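Local coordinates for listeriolysin O (Listeria monocytogenes, PDB 4CDB), which binds cholesterol-containing host membranes and, after a major conformational change, inserts into them as an oligomeric pore that lyses the cell, at residues 181-186 with 208-213; 198-201 with 205-208. All coordinates share one frame; numbering follows the deposited sequence.

Interaction 1: residues 181-186 with 208-213; sequences AKFGTA and EEVISF. With NA (sodium ion), chain N; NA (sodium ion), chain Q.
The ring of F183, at the end of helix 176-183, reaches across to strand 207-222 and lies against V210 and S212, a small buried contact in which one aromatic side chain supplies the whole helical side. F183 leaves the helix with CG anti to its own carbonyl carbon (chi1 -59°), a setting that carries the ring out toward the strand. Its far end does the touching: CZ comes to 3.5 Å from the carbonyl O of V210, and CE1 lies 3.5 Å from CB of S212, both approaching the ring obliquely. The apolar part is a single branch, CG1 of V210, 3.9 Å from F183 CE2; the valine's rotation, with this methyl anti to the backbone N (chi1 174°), directs it to the ring. V210 and S212, two apart on an extended strand, both turn their side chains to the helix, whereas I211 between them turns away.

This is the arrangement of the soluble monomer of a cholesterol-dependent cytolysin, before membrane insertion: residues 176-189, which are expected to become a transmembrane beta strand in the pore, are here helix and loop, packed on the central antiparallel sheet. Such a contact would probably be lost when the segment refolds into the membrane.

A sodium ion and its water link the F183 carbonyl to the S212 hydroxyl. The carbonyl O of F183 binds this sodium ion at 2.8 Å, Q78 and Y265 complete the protein ligands, and a water 2.6 Å from the ion also hydrogen-bonds to OG of S212 at 3.0 Å. That water sits at the edge of the F183 ring, in its plane, while CG of K182 lies over one face, toward the rim. Across the strand, E209 holds a second sodium ion, shared with D282.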
ATOM      1  N   ALA A 181      10.023   2.211   1.710  1.00 36.06           N
ATOM      2  CA  ALA A 181      10.566   2.118   0.359  1.00 35.80           C
ATOM      3  C   ALA A 181       9.528   2.520  -0.688  1.00 39.68           C
ATOM      4  O   ALA A 181       9.875   2.932  -1.795  1.00 39.15           O
ATOM      5  CB  ALA A 181      11.075   0.713   0.089  1.00 28.11           C
ATOM      6  N   LYS A 182       8.256   2.408  -0.323  1.00 43.82           N
ATOM      7  CA  LYS A 182       7.159   2.690  -1.243  1.00 46.35           C
ATOM      8  C   LYS A 182       6.614   4.106  -1.078  1.00 37.30           C
ATOM      9  O   LYS A 182       6.384   4.811  -2.059  1.00 39.02           O
ATOM     10  CB  LYS A 182       6.033   1.675  -1.035  1.00 53.05           C
ATOM     11  CG  LYS A 182       4.841   1.851  -1.961  1.00 61.46           C
ATOM     12  CD  LYS A 182       5.004   1.047  -3.242  1.00 68.19           C
ATOM     13  CE  LYS A 182       3.750   1.126  -4.102  1.00 73.33           C
ATOM     14  NZ  LYS A 182       3.545  -0.105  -4.920  1.00 75.49           N
ATOM     15  N   PHE A 183       6.409   4.520   0.168  1.00 32.69           N
ATOM     16  CA  PHE A 183       5.776   5.804   0.448  1.00 34.56           C
ATOM     17  C   PHE A 183       6.742   6.851   1.006  1.00 38.36           C
ATOM     18  O   PHE A 183       6.321   7.926   1.433  1.00 39.33           O
ATOM     19  CB  PHE A 183       4.605   5.609   1.412  1.00 36.95           C
ATOM     20  CG  PHE A 183       3.543   4.680   0.893  1.00 41.62           C
ATOM     21  CD1 PHE A 183       2.602   5.123  -0.022  1.00 40.24           C
ATOM     22  CD2 PHE A 183       3.484   3.363   1.324  1.00 41.25           C
ATOM     23  CE1 PHE A 183       1.621   4.270  -0.501  1.00 42.40           C
ATOM     24  CE2 PHE A 183       2.505   2.505   0.850  1.00 39.56           C
ATOM     25  CZ  PHE A 183       1.573   2.959  -0.063  1.00 40.45           C
ATOM     26  N   GLY A 184       8.033   6.538   1.000  1.00 36.70           N
ATOM     27  CA  GLY A 184       9.032   7.456   1.518  1.00 29.42           C
ATOM     28  C   GLY A 184       9.098   7.416   3.032  1.00 32.54           C
ATOM     29  O   GLY A 184       8.242   6.812   3.679  1.00 30.54           O
ATOM     30  N   THR A 185      10.116   8.061   3.598  1.00 36.29           N
ATOM     31  CA  THR A 185      10.303   8.115   5.048  1.00 36.93           C
ATOM     32  C   THR A 185       9.138   8.839   5.721  1.00 36.40           C
ATOM     33  O   THR A 185       8.855   8.631   6.905  1.00 31.80           O
ATOM     34  CB  THR A 185      11.640   8.806   5.409  1.00 42.90           C
ATOM     35  OG1 THR A 185      12.721   8.120   4.764  1.00 43.80           O
ATOM     36  CG2 THR A 185      11.880   8.802   6.913  1.00 46.35           C
ATOM     37  N   ALA A 186       8.447   9.672   4.949  1.00 34.82           N
ATOM     38  CA  ALA A 186       7.284  10.402   5.444  1.00 37.32           C
ATOM     39  C   ALA A 186       6.178   9.480   5.961  1.00 34.39           C
ATOM     40  O   ALA A 186       5.291   9.922   6.689  1.00 33.70           O
ATOM     41  CB  ALA A 186       6.742  11.329   4.362  1.00 36.93           C
ATOM     42  N   GLU A 208      -3.818  -6.036   6.162  1.00 50.49           N
ATOM     43  CA  GLU A 208      -3.950  -4.588   6.048  1.00 49.31           C
ATOM     44  C   GLU A 208      -3.349  -4.042   4.757  1.00 47.66           C
ATOM     45  O   GLU A 208      -2.342  -4.547   4.264  1.00 44.40           O
ATOM     46  CB  GLU A 208      -3.331  -3.885   7.259  1.00 50.62           C
ATOM     47  CG  GLU A 208      -3.985  -4.251   8.583  1.00 58.59           C
ATOM     48  CD  GLU A 208      -3.598  -3.321   9.717  1.00 64.67           C
ATOM     49  OE1 GLU A 208      -2.404  -2.974   9.827  1.00 65.15           O
ATOM     50  OE2 GLU A 208      -4.491  -2.944  10.505  1.00 69.33           O
ATOM     51  N   GLU A 209      -3.982  -3.007   4.214  1.00 47.14           N
ATOM     52  CA  GLU A 209      -3.461  -2.324   3.036  1.00 45.76           C
ATOM     53  C   GLU A 209      -3.292  -0.836   3.323  1.00 43.25           C
ATOM     54  O   GLU A 209      -4.122  -0.225   4.000  1.00 41.55           O
ATOM     55  CB  GLU A 209      -4.386  -2.526   1.836  1.00 43.57           C
ATOM     56  CG  GLU A 209      -3.811  -2.015   0.521  1.00 48.73           C
ATOM     57  CD  GLU A 209      -4.815  -2.054  -0.615  1.00 58.75           C
ATOM     58  OE1 GLU A 209      -6.029  -1.956  -0.342  1.00 62.71           O
ATOM     59  OE2 GLU A 209      -4.387  -2.181  -1.780  1.00 63.83           O
ATOM     60  N   VAL A 210      -2.207  -0.262   2.810  1.00 38.27           N
ATOM     61  CA  VAL A 210      -1.954   1.167   2.954  1.00 39.37           C
ATOM     62  C   VAL A 210      -2.088   1.857   1.601  1.00 37.87           C
ATOM     63  O   VAL A 210      -1.509   1.415   0.607  1.00 37.52           O
ATOM     64  CB  VAL A 210      -0.565   1.432   3.554  1.00 39.08           C
ATOM     65  CG1 VAL A 210      -0.261   2.921   3.567  1.00 41.87           C
ATOM     66  CG2 VAL A 210      -0.496   0.868   4.959  1.00 37.36           C
ATOM     67  N   ILE A 211      -2.865   2.936   1.571  1.00 35.90           N
ATOM     68  CA  ILE A 211      -3.136   3.656   0.335  1.00 35.48           C
ATOM     69  C   ILE A 211      -2.732   5.127   0.442  1.00 39.10           C
ATOM     70  O   ILE A 211      -3.020   5.788   1.441  1.00 36.65           O
ATOM     71  CB  ILE A 211      -4.634   3.572  -0.036  1.00 38.10           C
ATOM     72  CG1 ILE A 211      -5.063   2.116  -0.213  1.00 43.20           C
ATOM     73  CG2 ILE A 211      -4.928   4.371  -1.294  1.00 36.44           C
ATOM     74  CD1 ILE A 211      -6.529   1.953  -0.532  1.00 48.10           C
ATOM     75  N   SER A 212      -2.053   5.627  -0.587  1.00 39.06           N
ATOM     76  CA  SER A 212      -1.735   7.047  -0.688  1.00 40.29           C
ATOM     77  C   SER A 212      -2.510   7.650  -1.860  1.00 37.38           C
ATOM     78  O   SER A 212      -2.298   7.271  -3.013  1.00 37.77           O
ATOM     79  CB  SER A 212      -0.232   7.245  -0.885  1.00 43.69           C
ATOM     80  OG  SER A 212       0.113   8.618  -0.865  1.00 54.03           O
ATOM     81  N   PHE A 213      -3.410   8.581  -1.563  1.00 35.13           N
ATOM     82  CA  PHE A 213      -4.264   9.176  -2.589  1.00 37.77           C
ATOM     83  C   PHE A 213      -4.007  10.681  -2.714  1.00 34.83           C
ATOM     84  O   PHE A 213      -4.424  11.466  -1.861  1.00 36.04           O
ATOM     85  CB  PHE A 213      -5.738   8.899  -2.272  1.00 44.48           C
ATOM     86  CG  PHE A 213      -6.694   9.360  -3.339  1.00 51.43           C
ATOM     87  CD1 PHE A 213      -6.752   8.713  -4.566  1.00 52.93           C
ATOM     88  CD2 PHE A 213      -7.549  10.426  -3.109  1.00 57.08           C
ATOM     89  CE1 PHE A 213      -7.637   9.133  -5.549  1.00 56.04           C
ATOM     90  CE2 PHE A 213      -8.438  10.850  -4.086  1.00 57.30           C
ATOM     91  CZ  PHE A 213      -8.481  10.203  -5.307  1.00 55.81           C
TER
HETATM   92 NA    NA N1539       3.768   9.098   1.047  1.00 56.28          NA
HETATM   93 NA    NA Q1542      -6.878  -1.253  -2.716  1.00 84.59          NA
HETATM   94  O   HOH W   1       3.090   8.635  -1.393  1.00 40.98           O

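Interaction 2: residues 198-201 with 205-208; sequences FGAI and KMQE
A200 and I201 meet K205 and M206 in a tight, partly buried reversal, where the short helix 198-202 turns back into the start of strand 207-222. One direct hydrogen bond spans the turn: N of K205 donates to O of A200 at 2.9 Å, arriving nearly along the C=O axis although the angle at the hydrogen is only 147°. Next to it the side chains close up. CB of A200 lies 3.6 Å from CG of M206, with the sulfur and terminal methyl of the same methionine somewhat farther off. M206 has its CG between the backbone N and the carbonyl carbon (chi1 68°), which sets CG against the alanine methyl and 4.0 Å from CG1 of I201, the two long side chains crossing at about a right angle.

This helix-loop-strand connection is part of the soluble form of the toxin: residues 196-205 probably turn into a membrane-spanning beta strand once the pore forms, but here they form helix 198-202 and its flanking loops.

I201 extends the contact. Its CA points a hydrogen at O of M206 (CA to O 3.5 Å), and a water ties the same carbonyl to the helix, donating to O of I201 at 2.8 Å and to O of M206 at 2.7 Å. The carbonyl of M206 thus receives a water hydrogen and a weaker C-H contact. Farther along, the I201 and E208 side chains also cross nearly perpendicularly, with CD1 of I201 3.7 Å from both CB and OE1 of E208; that carboxylate oxygen takes a hydrogen bond from the backbone N of N197, just ahead of the helix.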
ATOM      1  N   PHE A 198       1.711  -4.394  12.303  1.00 48.78           N
ATOM      2  CA  PHE A 198       2.643  -5.325  11.674  1.00 48.85           C
ATOM      3  C   PHE A 198       2.746  -6.653  12.430  1.00 49.96           C
ATOM      4  O   PHE A 198       3.011  -7.699  11.833  1.00 44.85           O
ATOM      5  CB  PHE A 198       4.029  -4.688  11.541  1.00 47.71           C
ATOM      6  CG  PHE A 198       4.054  -3.464  10.667  1.00 47.96           C
ATOM      7  CD1 PHE A 198       3.817  -3.562   9.305  1.00 43.00           C
ATOM      8  CD2 PHE A 198       4.331  -2.216  11.206  1.00 51.94           C
ATOM      9  CE1 PHE A 198       3.846  -2.437   8.499  1.00 40.40           C
ATOM     10  CE2 PHE A 198       4.362  -1.089  10.403  1.00 46.98           C
ATOM     11  CZ  PHE A 198       4.119  -1.202   9.047  1.00 39.67           C
ATOM     12  N   GLY A 199       2.540  -6.601  13.742  1.00 49.83           N
ATOM     13  CA  GLY A 199       2.594  -7.792  14.571  1.00 55.75           C
ATOM     14  C   GLY A 199       1.491  -8.780  14.243  1.00 57.64           C
ATOM     15  O   GLY A 199       1.747  -9.969  14.056  1.00 61.34           O
ATOM     16  N   ALA A 200       0.261  -8.280  14.166  1.00 55.29           N
ATOM     17  CA  ALA A 200      -0.902  -9.121  13.901  1.00 56.62           C
ATOM     18  C   ALA A 200      -0.866  -9.702  12.489  1.00 56.28           C
ATOM     19  O   ALA A 200      -1.283 -10.838  12.265  1.00 56.89           O
ATOM     20  CB  ALA A 200      -2.183  -8.335  14.123  1.00 56.73           C
ATOM     21  N   ILE A 201      -0.367  -8.912  11.543  1.00 53.39           N
ATOM     22  CA  ILE A 201      -0.211  -9.363  10.166  1.00 50.23           C
ATOM     23  C   ILE A 201       0.830 -10.476  10.092  1.00 47.52           C
ATOM     24  O   ILE A 201       0.683 -11.433   9.332  1.00 46.78           O
ATOM     25  CB  ILE A 201       0.211  -8.199   9.246  1.00 50.91           C
ATOM     26  CG1 ILE A 201      -0.840  -7.091   9.272  1.00 54.56           C
ATOM     27  CG2 ILE A 201       0.413  -8.682   7.818  1.00 46.53           C
ATOM     28  CD1 ILE A 201      -0.416  -5.831   8.545  1.00 55.85           C
ATOM     29  N   LYS A 205      -3.108 -13.005  11.729  1.00 58.93           N
ATOM     30  CA  LYS A 205      -4.369 -12.680  12.387  1.00 60.42           C
ATOM     31  C   LYS A 205      -5.209 -11.708  11.564  1.00 64.18           C
ATOM     32  O   LYS A 205      -6.439 -11.759  11.601  1.00 68.39           O
ATOM     33  CB  LYS A 205      -4.113 -12.096  13.780  1.00 62.82           C
ATOM     34  CG  LYS A 205      -3.229 -12.956  14.668  1.00 67.98           C
ATOM     35  CD  LYS A 205      -3.901 -14.269  15.041  1.00 70.65           C
ATOM     36  CE  LYS A 205      -5.056 -14.050  16.006  1.00 73.85           C
ATOM     37  NZ  LYS A 205      -5.666 -15.340  16.438  1.00 72.19           N
ATOM     38  N   MET A 206      -4.547 -10.823  10.824  1.00 63.45           N
ATOM     39  CA  MET A 206      -5.256  -9.834  10.018  1.00 58.94           C
ATOM     40  C   MET A 206      -4.505  -9.458   8.739  1.00 54.81           C
ATOM     41  O   MET A 206      -3.322  -9.765   8.586  1.00 54.86           O
ATOM     42  CB  MET A 206      -5.538  -8.576  10.843  1.00 56.98           C
ATOM     43  CG  MET A 206      -4.293  -7.790  11.214  1.00 60.22           C
ATOM     44  SD  MET A 206      -4.670  -6.172  11.912  1.00126.11           S
ATOM     45  CE  MET A 206      -5.757  -6.631  13.261  1.00 55.51           C
ATOM     46  N   GLN A 207      -5.208  -8.799   7.822  1.00 52.93           N
ATOM     47  CA  GLN A 207      -4.605  -8.297   6.591  1.00 55.21           C
ATOM     48  C   GLN A 207      -4.867  -6.801   6.452  1.00 55.54           C
ATOM     49  O   GLN A 207      -6.001  -6.347   6.611  1.00 54.51           O
ATOM     50  CB  GLN A 207      -5.151  -9.042   5.372  1.00 55.15           C
ATOM     51  CG  GLN A 207      -4.806 -10.521   5.337  1.00 53.66           C
ATOM     52  CD  GLN A 207      -5.122 -11.161   4.000  1.00 56.44           C
ATOM     53  OE1 GLN A 207      -4.424 -10.934   3.010  1.00 52.89           O
ATOM     54  NE2 GLN A 207      -6.179 -11.963   3.963  1.00 60.58           N
ATOM     55  N   GLU A 208      -3.818  -6.036   6.162  1.00 50.49           N
ATOM     56  CA  GLU A 208      -3.950  -4.588   6.048  1.00 49.31           C
ATOM     57  C   GLU A 208      -3.349  -4.042   4.757  1.00 47.66           C
ATOM     58  O   GLU A 208      -2.342  -4.547   4.264  1.00 44.40           O
ATOM     59  CB  GLU A 208      -3.331  -3.885   7.259  1.00 50.62           C
ATOM     60  CG  GLU A 208      -3.985  -4.251   8.583  1.00 58.59           C
ATOM     61  CD  GLU A 208      -3.598  -3.321   9.717  1.00 64.67           C
ATOM     62  OE1 GLU A 208      -2.404  -2.974   9.827  1.00 65.15           O
ATOM     63  OE2 GLU A 208      -4.491  -2.944  10.505  1.00 69.33           O
TER
HETATM   64  O   HOH W   2      -1.645 -11.746   7.771  1.00 59.85           O

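In the fold
From the N terminus, the chain runs through helix 176-183 and helix 187-194 to the short helix 198-202, then turns into strand 207-222. Interaction 2 closes the smaller loop, with only three residues between its segments. Interaction 1 closes a larger one, from the end of the first helix to a point farther along the same strand, so interaction 2 (198-201 with 205-208) nests inside it. E208 belongs to both segments on the strand, and the centres of the two contacts lie about 16 Å apart. Together they set the C-terminal end of the first helix and the last, short helix against one strand of the central antiparallel sheet.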